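Local coordinates for protein anti-sigma-I factor RsgI3 (Clostridium thermocellum, PDB 6QE7) that probably holds SigI3 inactive until its extracellular domain senses polysaccharide, and binds pectin through the tandem PA14 domains of this fragment, at residues G8-N13 with F21-P26; Y62-V67 with E95-E100; T66-G71 with A118-M123. All coordinates share one frame; numbering follows the deposited sequence.

Overall arrangement
All three contacts lie in the first PA14 domain of the extracellular fragment. From the N terminus, contact 1 comes first and closes the short hairpin of strands 6-11 and 19-25, with a calcium ion at its turn. Contacts 2 and 3 both start from strand 60-69 and share Thr-66 and Val-67. Contact 2 pairs the start of that strand with strand 91-99. Contact 3 pairs its end with strand 119-125, across a longer loop that contains segment 95-100. Strand 60-69 therefore lies between its two partners in one sheet, while contact 1 belongs to another. The centres of contacts 1 and 3 are about 15 Å apart.

Contact 1. Residues G8-N13 with F21-P26; sequences GEYYNN and FVRIDP. With CA (calcium ion), chain E.
Tyr-10 meets Phe-21 near the root of its ring and Arg-23 and Asp-25 at its hydroxyl. Its side chain carries the main side-chain contacts of this N-terminal beta hairpin of the first PA14 domain. Strands 8-11 and 21-25 run antiparallel. Gly-8 with Arg-23 and Tyr-10 with Phe-21 form hydrogen-bonded pairs, and Gly-8 N meets Arg-23 O at 2.7 Å. The bond from Phe-21 N back to Tyr-10 O is weak. The phenyl ring of Phe-21 reaches the root of the tyrosine. Its CG sits between the backbone N and the carbonyl carbon (chi1 68°), which swings the ring toward Tyr-10. The two ring planes are only 18° apart but slid, with little overlap, and the centroids of Tyr-10 and Phe-21 are 4.7 Å apart. Tyr-10 CB lies over the Phe-21 face as a CH-pi contact. The closest carbons are Tyr-10 CD1 and Phe-21 CE1, at 3.3 Å.

The phenol end is polar. Tyr-10 OH donates to Asp-25 OD2 at 2.6 Å. The carboxylate oxygen is near the plane of the phenol ring, but the carboxylate itself stands almost upright to it, at 85°. The hydroxyl reaches OD2 from above the carboxylate plane. The same OH accepts from Arg-23 NH2 at 3.0 Å. Arg-23 NE makes a salt bridge to Asp-25 OD1, 2.8 Å away, on its syn lone pair. Trp-50 NE1 also binds Asp-25 OD2. Beyond the hairpin strand, Asn-12 O binds a calcium ion at 2.3 Å, with Asp-44, Thr-45 and four waters.

The buried hydroxyl is thus gripped as both donor and acceptor, which fixes its direction. The carboxylate of Asp-25 gathers the tyrosine, the arginine and the tryptophan, and these donors would be expected to keep it ionised.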
loop_
_atom_site.group_PDB
_atom_site.type_symbol
_atom_site.label_atom_id
_atom_site.label_comp_id
_atom_site.label_asym_id
_atom_site.label_seq_id
_atom_site.Cartn_x
_atom_site.Cartn_y
_atom_site.Cartn_z
ATOM N N GLY A 8 0.766 -17.489 -0.156
ATOM C CA GLY A 8 1.441 -16.308 -0.709
ATOM C C GLY A 8 0.448 -15.263 -1.149
ATOM O O GLY A 8 -0.501 -15.568 -1.932
ATOM N N GLU A 9 0.573 -14.088 -0.561
ATOM C CA GLU A 9 -0.220 -12.908 -0.950
ATOM C C GLU A 9 0.735 -12.066 -1.800
ATOM O O GLU A 9 1.789 -11.599 -1.239
ATOM C CB GLU A 9 -0.746 -12.104 0.260
ATOM C CG GLU A 9 -1.603 -12.803 1.323
ATOM C CD GLU A 9 -1.439 -12.224 2.741
ATOM O OE1 GLU A 9 -1.120 -11.005 2.898
ATOM O OE2 GLU A 9 -1.576 -12.983 3.692
ATOM N N TYR A 10 0.301 -11.738 -3.009
ATOM C CA TYR A 10 1.072 -11.035 -4.042
ATOM C C TYR A 10 0.447 -9.695 -4.321
ATOM O O TYR A 10 -0.722 -9.574 -4.692
ATOM C CB TYR A 10 1.120 -11.896 -5.300
ATOM C CG TYR A 10 1.992 -13.104 -5.137
ATOM C CD1 TYR A 10 1.524 -14.247 -4.512
ATOM C CD2 TYR A 10 3.307 -13.124 -5.564
ATOM C CE1 TYR A 10 2.340 -15.366 -4.355
ATOM C CE2 TYR A 10 4.114 -14.251 -5.455
ATOM C CZ TYR A 10 3.632 -15.392 -4.840
ATOM O OH TYR A 10 4.443 -16.484 -4.677
ATOM N N TYR A 11 1.237 -8.654 -4.120
ATOM C CA TYR A 11 0.755 -7.260 -4.214
ATOM C C TYR A 11 1.580 -6.583 -5.321
ATOM O O TYR A 11 2.784 -6.803 -5.323
ATOM C CB TYR A 11 0.999 -6.612 -2.848
ATOM C CG TYR A 11 0.226 -7.189 -1.691
ATOM C CD1 TYR A 11 0.699 -8.316 -1.021
ATOM C CD2 TYR A 11 -0.904 -6.543 -1.195
ATOM C CE1 TYR A 11 0.025 -8.837 0.053
ATOM C CE2 TYR A 11 -1.592 -7.045 -0.114
ATOM C CZ TYR A 11 -1.114 -8.180 0.497
ATOM O OH TYR A 11 -1.829 -8.700 1.497
ATOM N N ASN A 12 1.004 -5.611 -6.029
ATOM C CA ASN A 12 1.661 -4.862 -7.135
ATOM C C ASN A 12 2.362 -3.591 -6.663
ATOM O O ASN A 12 2.970 -2.906 -7.528
ATOM C CB ASN A 12 0.647 -4.481 -8.231
ATOM C CG ASN A 12 0.710 -5.467 -9.367
ATOM O OD1 ASN A 12 1.809 -5.754 -9.816
ATOM N ND2 ASN A 12 -0.419 -6.027 -9.803
ATOM N N ASN A 13 2.284 -3.271 -5.376
ATOM C CA ASN A 13 3.143 -2.264 -4.692
ATOM C C ASN A 13 4.102 -3.020 -3.739
ATOM O O ASN A 13 3.836 -4.218 -3.414
ATOM C CB ASN A 13 2.261 -1.247 -3.958
ATOM C CG ASN A 13 1.786 -0.103 -4.839
ATOM O OD1 ASN A 13 2.327 0.129 -5.920
ATOM N ND2 ASN A 13 0.870 0.713 -4.329
ATOM N N PHE A 21 -3.390 -11.279 -6.032
ATOM C CA PHE A 21 -3.914 -12.658 -5.951
ATOM C C PHE A 21 -3.239 -13.322 -4.744
ATOM O O PHE A 21 -2.202 -12.820 -4.259
ATOM C CB PHE A 21 -3.734 -13.406 -7.269
ATOM C CG PHE A 21 -2.272 -13.700 -7.588
ATOM C CD1 PHE A 21 -1.581 -14.722 -6.956
ATOM C CD2 PHE A 21 -1.552 -12.883 -8.426
ATOM C CE1 PHE A 21 -0.233 -14.950 -7.201
ATOM C CE2 PHE A 21 -0.204 -13.096 -8.666
ATOM C CZ PHE A 21 0.466 -14.110 -8.033
ATOM N N VAL A 22 -3.897 -14.338 -4.213
ATOM C CA VAL A 22 -3.284 -15.277 -3.242
ATOM C C VAL A 22 -3.039 -16.623 -3.947
ATOM O O VAL A 22 -3.829 -16.997 -4.824
ATOM C CB VAL A 22 -4.195 -15.393 -2.013
ATOM C CG1 VAL A 22 -5.530 -16.046 -2.355
ATOM C CG2 VAL A 22 -3.538 -16.112 -0.876
ATOM N N ARG A 23 -1.995 -17.357 -3.582
ATOM C CA ARG A 23 -1.846 -18.759 -4.072
ATOM C C ARG A 23 -1.049 -19.505 -3.026
ATOM O O ARG A 23 -0.367 -18.858 -2.180
ATOM C CB ARG A 23 -1.131 -18.822 -5.431
ATOM C CG ARG A 23 0.358 -18.566 -5.393
ATOM C CD ARG A 23 0.997 -18.430 -6.761
ATOM N NE ARG A 23 2.382 -18.106 -6.685
ATOM C CZ ARG A 23 3.156 -17.742 -7.712
ATOM N NH1 ARG A 23 2.613 -17.594 -8.920
ATOM N NH2 ARG A 23 4.435 -17.435 -7.503
ATOM N N ILE A 24 -1.173 -20.813 -3.012
ATOM C CA ILE A 24 -0.341 -21.627 -2.102
ATOM C C ILE A 24 0.897 -22.009 -2.887
ATOM O O ILE A 24 0.727 -22.560 -3.956
ATOM C CB ILE A 24 -1.147 -22.800 -1.543
ATOM C CG1 ILE A 24 -2.239 -22.227 -0.642
ATOM C CG2 ILE A 24 -0.251 -23.799 -0.823
ATOM C CD1 ILE A 24 -3.360 -23.206 -0.348
ATOM N N ASP A 25 2.052 -21.569 -2.380
ATOM C CA ASP A 25 3.391 -21.873 -2.856
ATOM C C ASP A 25 3.845 -23.065 -2.037
ATOM O O ASP A 25 3.863 -23.037 -0.793
ATOM C CB ASP A 25 4.281 -20.636 -2.704
ATOM C CG ASP A 25 3.823 -19.455 -3.554
ATOM O OD1 ASP A 25 3.464 -19.694 -4.713
ATOM O OD2 ASP A 25 3.748 -18.317 -3.034
ATOM N N PRO A 26 4.283 -24.146 -2.691
ATOM C CA PRO A 26 4.709 -25.332 -1.940
ATOM C C PRO A 26 5.959 -25.088 -1.108
ATOM O O PRO A 26 6.113 -25.652 -0.001
ATOM C CB PRO A 26 5.021 -26.401 -3.022
ATOM C CG PRO A 26 4.780 -25.768 -4.384
ATOM C CD PRO A 26 4.362 -24.313 -4.151
HETATM CA CA CA E . 4.729 -2.381 -8.859
HETATM O O HOH W 1 4.372 -4.693 -9.593
HETATM O O HOH W 2 3.683 -0.255 -8.320
HETATM O O HOH W 3 2.800 -2.047 -10.367
HETATM O O HOH W 4 5.660 -1.828 -11.054
#

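Contact 2. Residues Y62-V67 with E95-E100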
loop_
_atom_site.group_PDB
_atom_site.type_symbol
_atom_site.label_atom_id
_atom_site.label_comp_id
_atom_site.label_asym_id
_atom_site.label_seq_id
_atom_site.Cartn_x
_atom_site.Cartn_y
_atom_site.Cartn_z
ATOM N N TYR A 62 17.332 -24.651 15.474
ATOM C CA TYR A 62 17.218 -24.399 14.018
ATOM C C TYR A 62 17.857 -23.069 13.693
ATOM O O TYR A 62 17.772 -22.109 14.474
ATOM C CB TYR A 62 15.776 -24.487 13.546
ATOM C CG TYR A 62 15.296 -25.896 13.337
ATOM C CD1 TYR A 62 14.697 -26.613 14.366
ATOM C CD2 TYR A 62 15.469 -26.516 12.104
ATOM C CE1 TYR A 62 14.248 -27.905 14.157
ATOM C CE2 TYR A 62 15.067 -27.818 11.899
ATOM C CZ TYR A 62 14.428 -28.501 12.917
ATOM O OH TYR A 62 14.005 -29.773 12.696
ATOM N N THR A 63 18.518 -23.028 12.548
ATOM C CA THR A 63 18.889 -21.796 11.826
ATOM C C THR A 63 17.880 -21.662 10.678
ATOM O O THR A 63 17.711 -22.656 9.938
ATOM C CB THR A 63 20.365 -21.824 11.416
ATOM O OG1 THR A 63 21.137 -22.073 12.595
ATOM C CG2 THR A 63 20.832 -20.562 10.698
ATOM N N PHE A 64 17.160 -20.533 10.591
ATOM C CA PHE A 64 16.428 -20.082 9.375
ATOM C C PHE A 64 17.322 -19.131 8.589
ATOM O O PHE A 64 18.125 -18.282 9.147
ATOM C CB PHE A 64 15.119 -19.390 9.725
ATOM C CG PHE A 64 14.164 -20.377 10.260
ATOM C CD1 PHE A 64 14.300 -20.838 11.557
ATOM C CD2 PHE A 64 13.231 -20.958 9.448
ATOM C CE1 PHE A 64 13.422 -21.778 12.056
ATOM C CE2 PHE A 64 12.335 -21.873 9.963
ATOM C CZ PHE A 64 12.442 -22.293 11.258
ATOM N N TYR A 65 17.296 -19.336 7.280
ATOM C CA TYR A 65 18.012 -18.473 6.309
ATOM C C TYR A 65 17.010 -17.985 5.254
ATOM O O TYR A 65 16.169 -18.764 4.785
ATOM C CB TYR A 65 19.115 -19.193 5.540
ATOM C CG TYR A 65 19.962 -20.171 6.315
ATOM C CD1 TYR A 65 19.448 -21.378 6.799
ATOM C CD2 TYR A 65 21.294 -19.880 6.559
ATOM C CE1 TYR A 65 20.274 -22.278 7.469
ATOM C CE2 TYR A 65 22.116 -20.762 7.244
ATOM C CZ TYR A 65 21.602 -21.962 7.704
ATOM O OH TYR A 65 22.449 -22.784 8.417
ATOM N N THR A 66 17.188 -16.725 4.861
ATOM C CA THR A 66 16.500 -16.062 3.741
ATOM C C THR A 66 17.601 -15.647 2.782
ATOM O O THR A 66 18.645 -15.220 3.215
ATOM C CB THR A 66 15.641 -14.890 4.224
ATOM O OG1 THR A 66 16.486 -13.884 4.800
ATOM C CG2 THR A 66 14.594 -15.297 5.232
ATOM N N VAL A 67 17.394 -15.888 1.503
ATOM C CA VAL A 67 18.248 -15.258 0.473
ATOM C C VAL A 67 17.265 -14.499 -0.417
ATOM O O VAL A 67 16.436 -15.163 -1.055
ATOM C CB VAL A 67 19.055 -16.310 -0.332
ATOM C CG1 VAL A 67 20.023 -15.631 -1.273
ATOM C CG2 VAL A 67 19.807 -17.240 0.586
ATOM N N GLU A 95 19.069 -16.473 11.421
ATOM C CA GLU A 95 18.979 -16.411 12.888
ATOM C C GLU A 95 18.569 -17.769 13.401
ATOM O O GLU A 95 18.102 -18.598 12.611
ATOM C CB GLU A 95 17.961 -15.360 13.388
ATOM C CG GLU A 95 18.659 -14.147 14.045
ATOM C CD GLU A 95 19.612 -14.353 15.248
ATOM O OE1 GLU A 95 19.513 -15.444 15.970
ATOM O OE2 GLU A 95 20.472 -13.429 15.498
ATOM N N GLN A 96 18.691 -17.956 14.700
ATOM C CA GLN A 96 18.436 -19.259 15.351
ATOM C C GLN A 96 17.316 -19.122 16.319
ATOM O O GLN A 96 17.101 -18.019 16.841
ATOM C CB GLN A 96 19.676 -19.819 16.074
ATOM C CG GLN A 96 20.959 -19.668 15.258
ATOM C CD GLN A 96 22.179 -20.116 16.040
ATOM O OE1 GLN A 96 22.088 -20.784 17.073
ATOM N NE2 GLN A 96 23.348 -19.706 15.596
ATOM N N ILE A 97 16.647 -20.241 16.553
ATOM C CA ILE A 97 15.523 -20.351 17.495
ATOM C C ILE A 97 15.432 -21.844 17.813
ATOM O O ILE A 97 15.699 -22.673 16.927
ATOM C CB ILE A 97 14.240 -19.792 16.850
ATOM C CG1 ILE A 97 13.066 -19.910 17.798
ATOM C CG2 ILE A 97 13.932 -20.518 15.549
ATOM C CD1 ILE A 97 11.901 -18.937 17.523
ATOM N N TYR A 98 15.017 -22.185 19.017
ATOM C CA TYR A 98 14.950 -23.590 19.438
ATOM C C TYR A 98 13.533 -24.051 19.188
ATOM O O TYR A 98 12.603 -23.396 19.683
ATOM C CB TYR A 98 15.381 -23.797 20.890
ATOM C CG TYR A 98 15.292 -25.224 21.358
ATOM C CD1 TYR A 98 14.076 -25.726 21.781
ATOM C CD2 TYR A 98 16.373 -26.086 21.320
ATOM C CE1 TYR A 98 13.929 -27.050 22.172
ATOM C CE2 TYR A 98 16.251 -27.410 21.744
ATOM C CZ TYR A 98 15.013 -27.908 22.142
ATOM O OH TYR A 98 14.786 -29.192 22.603
ATOM N N LEU A 99 13.380 -25.155 18.434
ATOM C CA LEU A 99 12.034 -25.743 18.194
ATOM C C LEU A 99 12.033 -27.234 18.583
ATOM O O LEU A 99 13.129 -27.898 18.571
ATOM C CB LEU A 99 11.657 -25.534 16.717
ATOM C CG LEU A 99 11.852 -24.111 16.175
ATOM C CD1 LEU A 99 11.829 -24.153 14.673
ATOM C CD2 LEU A 99 10.764 -23.184 16.720
ATOM N N GLU A 100 10.811 -27.697 18.797
ATOM C CA GLU A 100 10.372 -29.044 19.198
ATOM C C GLU A 100 9.769 -29.818 17.996
ATOM O O GLU A 100 8.741 -29.372 17.413
ATOM C CB GLU A 100 9.330 -28.878 20.298
ATOM C CG GLU A 100 9.859 -28.218 21.550
ATOM C CD GLU A 100 8.886 -28.504 22.684
ATOM O OE1 GLU A 100 8.661 -29.730 23.014
ATOM O OE2 GLU A 100 8.289 -27.535 23.176
#
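Strands 62-67 and 95-99 run antiparallel, with a 141° angle between their directions and 4.7 Å between their axes at closest approach. They are neighbours in one sheet of the PA14 beta-sandwich, although two further strands come between them in sequence, so this is no simple hairpin. Tyr-62 with Ile-97 and Phe-64 with Glu-95 are hydrogen-bonded pairs. Each has two backbone bonds, such as Tyr-62 N to Ile-97 O at 2.9 Å. Thr-63 and Gln-96 form the non-hydrogen-bonded pair between them.

Tyr-62, Phe-64, Ile-97 and Leu-99 make an apolar cluster on one face. Leu-99 links the two rings through one methyl, CD1. It crosses Tyr-62 at about a right angle and touches Tyr-62 CD1 at 3.8 Å. It also comes up to the edge of the Phe-64 ring, near the ring plane. Ile-97 turns its long branch away, with CG1 anti to the backbone N (chi1 179°). This leaves its short methyl, CG2, 3.7 Å from Phe-64 CE1. The phenol of Tyr-62 extends beyond the cluster, where its OH is hydrogen-bonded to Tyr-58 N. Val-76 and Leu-74 from strand 72-76 also pack on Phe-64.

The other face is more polar. Thr-63 and Gln-96 lie side by side and point the same way, and Thr-63 OG1 is 3.6 Å from Gln-96 CG.

Contact 3. Residues T66-G71 with A118-M123. With CA (calcium ion), chain D.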
loop_
_atom_site.group_PDB
_atom_site.type_symbol
_atom_site.label_atom_id
_atom_site.label_comp_id
_atom_site.label_asym_id
_atom_site.label_seq_id
_atom_site.Cartn_x
_atom_site.Cartn_y
_atom_site.Cartn_z
ATOM N N THR A 66 17.188 -16.725 4.861
ATOM C CA THR A 66 16.500 -16.062 3.741
ATOM C C THR A 66 17.601 -15.647 2.782
ATOM O O THR A 66 18.645 -15.220 3.215
ATOM C CB THR A 66 15.641 -14.890 4.224
ATOM O OG1 THR A 66 16.486 -13.884 4.800
ATOM C CG2 THR A 66 14.594 -15.297 5.232
ATOM N N VAL A 67 17.394 -15.888 1.503
ATOM C CA VAL A 67 18.248 -15.258 0.473
ATOM C C VAL A 67 17.265 -14.499 -0.417
ATOM O O VAL A 67 16.436 -15.163 -1.055
ATOM C CB VAL A 67 19.055 -16.310 -0.332
ATOM C CG1 VAL A 67 20.023 -15.631 -1.273
ATOM C CG2 VAL A 67 19.807 -17.240 0.586
ATOM N N THR A 68 17.372 -13.177 -0.448
ATOM C CA THR A 68 16.366 -12.279 -1.047
ATOM C C THR A 68 17.068 -11.167 -1.784
ATOM O O THR A 68 18.098 -10.642 -1.311
ATOM C CB THR A 68 15.399 -11.662 -0.045
ATOM O OG1 THR A 68 16.001 -10.999 1.096
ATOM C CG2 THR A 68 14.456 -12.703 0.497
ATOM N N ASP A 69 16.373 -10.744 -2.827
ATOM C CA ASP A 69 16.538 -9.424 -3.445
ATOM C C ASP A 69 15.123 -8.960 -3.769
ATOM O O ASP A 69 14.520 -9.626 -4.619
ATOM C CB ASP A 69 17.466 -9.545 -4.656
ATOM C CG ASP A 69 17.528 -8.259 -5.451
ATOM O OD1 ASP A 69 16.624 -7.367 -5.242
ATOM O OD2 ASP A 69 18.473 -8.137 -6.222
ATOM N N ASP A 70 14.565 -7.900 -3.077
ATOM C CA ASP A 70 15.288 -7.080 -2.109
ATOM C C ASP A 70 15.088 -7.550 -0.676
ATOM O O ASP A 70 15.733 -8.510 -0.264
ATOM C CB ASP A 70 14.933 -5.610 -2.252
ATOM C CG ASP A 70 15.408 -5.102 -3.607
ATOM O OD1 ASP A 70 14.717 -5.449 -4.644
ATOM O OD2 ASP A 70 16.385 -4.330 -3.636
ATOM N N GLY A 71 14.212 -6.916 0.070
ATOM C CA GLY A 71 14.275 -7.007 1.535
ATOM C C GLY A 71 13.367 -8.081 2.066
ATOM O O GLY A 71 12.584 -8.720 1.322
ATOM N N ALA A 118 15.076 -9.879 -8.874
ATOM C CA ALA A 118 14.113 -10.234 -7.798
ATOM C C ALA A 118 14.204 -11.741 -7.515
ATOM O O ALA A 118 14.123 -12.545 -8.505
ATOM C CB ALA A 118 12.706 -9.780 -8.195
ATOM N N SER A 119 14.389 -12.121 -6.247
ATOM C CA SER A 119 14.386 -13.535 -5.798
ATOM C C SER A 119 14.038 -13.662 -4.323
ATOM O O SER A 119 14.286 -12.718 -3.559
ATOM C CB SER A 119 15.744 -14.212 -6.066
ATOM O OG SER A 119 16.846 -13.450 -5.568
ATOM N N ALA A 120 13.544 -14.827 -3.920
ATOM C CA ALA A 120 13.196 -15.098 -2.511
ATOM C C ALA A 120 13.289 -16.603 -2.266
ATOM O O ALA A 120 12.579 -17.411 -2.947
ATOM C CB ALA A 120 11.831 -14.556 -2.168
ATOM N N LYS A 121 14.060 -16.935 -1.259
ATOM C CA LYS A 121 14.330 -18.329 -0.823
ATOM C C LYS A 121 14.404 -18.385 0.683
ATOM O O LYS A 121 15.090 -17.473 1.283
ATOM C CB LYS A 121 15.694 -18.788 -1.325
ATOM C CG LYS A 121 15.783 -18.781 -2.837
ATOM C CD LYS A 121 17.126 -19.069 -3.422
ATOM C CE LYS A 121 17.042 -18.788 -4.904
ATOM N NZ LYS A 121 17.981 -19.630 -5.655
ATOM N N LEU A 122 13.744 -19.398 1.237
ATOM C CA LEU A 122 13.720 -19.671 2.691
ATOM C C LEU A 122 14.319 -21.059 2.943
ATOM O O LEU A 122 13.740 -22.020 2.463
ATOM C CB LEU A 122 12.274 -19.608 3.187
ATOM C CG LEU A 122 12.067 -19.967 4.652
ATOM C CD1 LEU A 122 12.785 -18.993 5.541
ATOM C CD2 LEU A 122 10.596 -19.997 5.016
ATOM N N MET A 123 15.366 -21.137 3.751
ATOM C CA MET A 123 16.078 -22.386 4.068
ATOM C C MET A 123 16.116 -22.591 5.579
ATOM O O MET A 123 15.696 -21.710 6.336
ATOM C CB MET A 123 17.487 -22.299 3.489
ATOM C CG MET A 123 17.455 -22.043 2.028
ATOM S SD MET A 123 19.016 -22.110 1.284
ATOM C CE MET A 123 19.848 -20.636 1.842
HETATM CA CA CA D . 15.702 -5.958 -6.793
HETATM O O HOH W 5 17.559 -15.329 -3.669
HETATM O O HOH W 6 18.412 -5.587 -7.008
HETATM O O HOH W 7 17.179 -3.719 -6.201
#
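Asp-69 pairs with Ser-119, and Val-67 with Lys-121, as hydrogen-bonded antiparallel pairs. Each pair has two backbone bonds; Asp-69 N meets Ser-119 O at 3.0 Å. The strands are nearly antiparallel, at 172°. Met-123 bends at its third torsion (chi3 -72°), which brings CE to 3.6 Å from Val-67 CG2. On the other face, Thr-66 CG2 meets Leu-122 CD1 at 4.1 Å. A water binds Ser-119 OG and, weakly, Val-67 O.

At the end of the paired strand, a cis peptide joins Asp-69 to Asp-70. Both carboxylates thereby reach one calcium ion, with Asp-69 OD1 at 2.3 Å and Asp-70 OD1 at 2.4 Å from it. Gln-113 OE1 and the carbonyl oxygens of Val-115 and Ala-117 complete the protein ligands, and two waters are bound too. Thr-68 OG1 donates to Asp-70 O and braces the turn. His-114 N also binds Asp-70 OD1.

Asp-70 and Gly-71 form a classic beta bulge opposite Tyr-112. Two adjacent aspartates joined by a cis peptide at a calcium ion are characteristic of the PA14 lectin domains of yeast adhesins, where the calcium ion takes part in sugar binding; a similar role here is plausible.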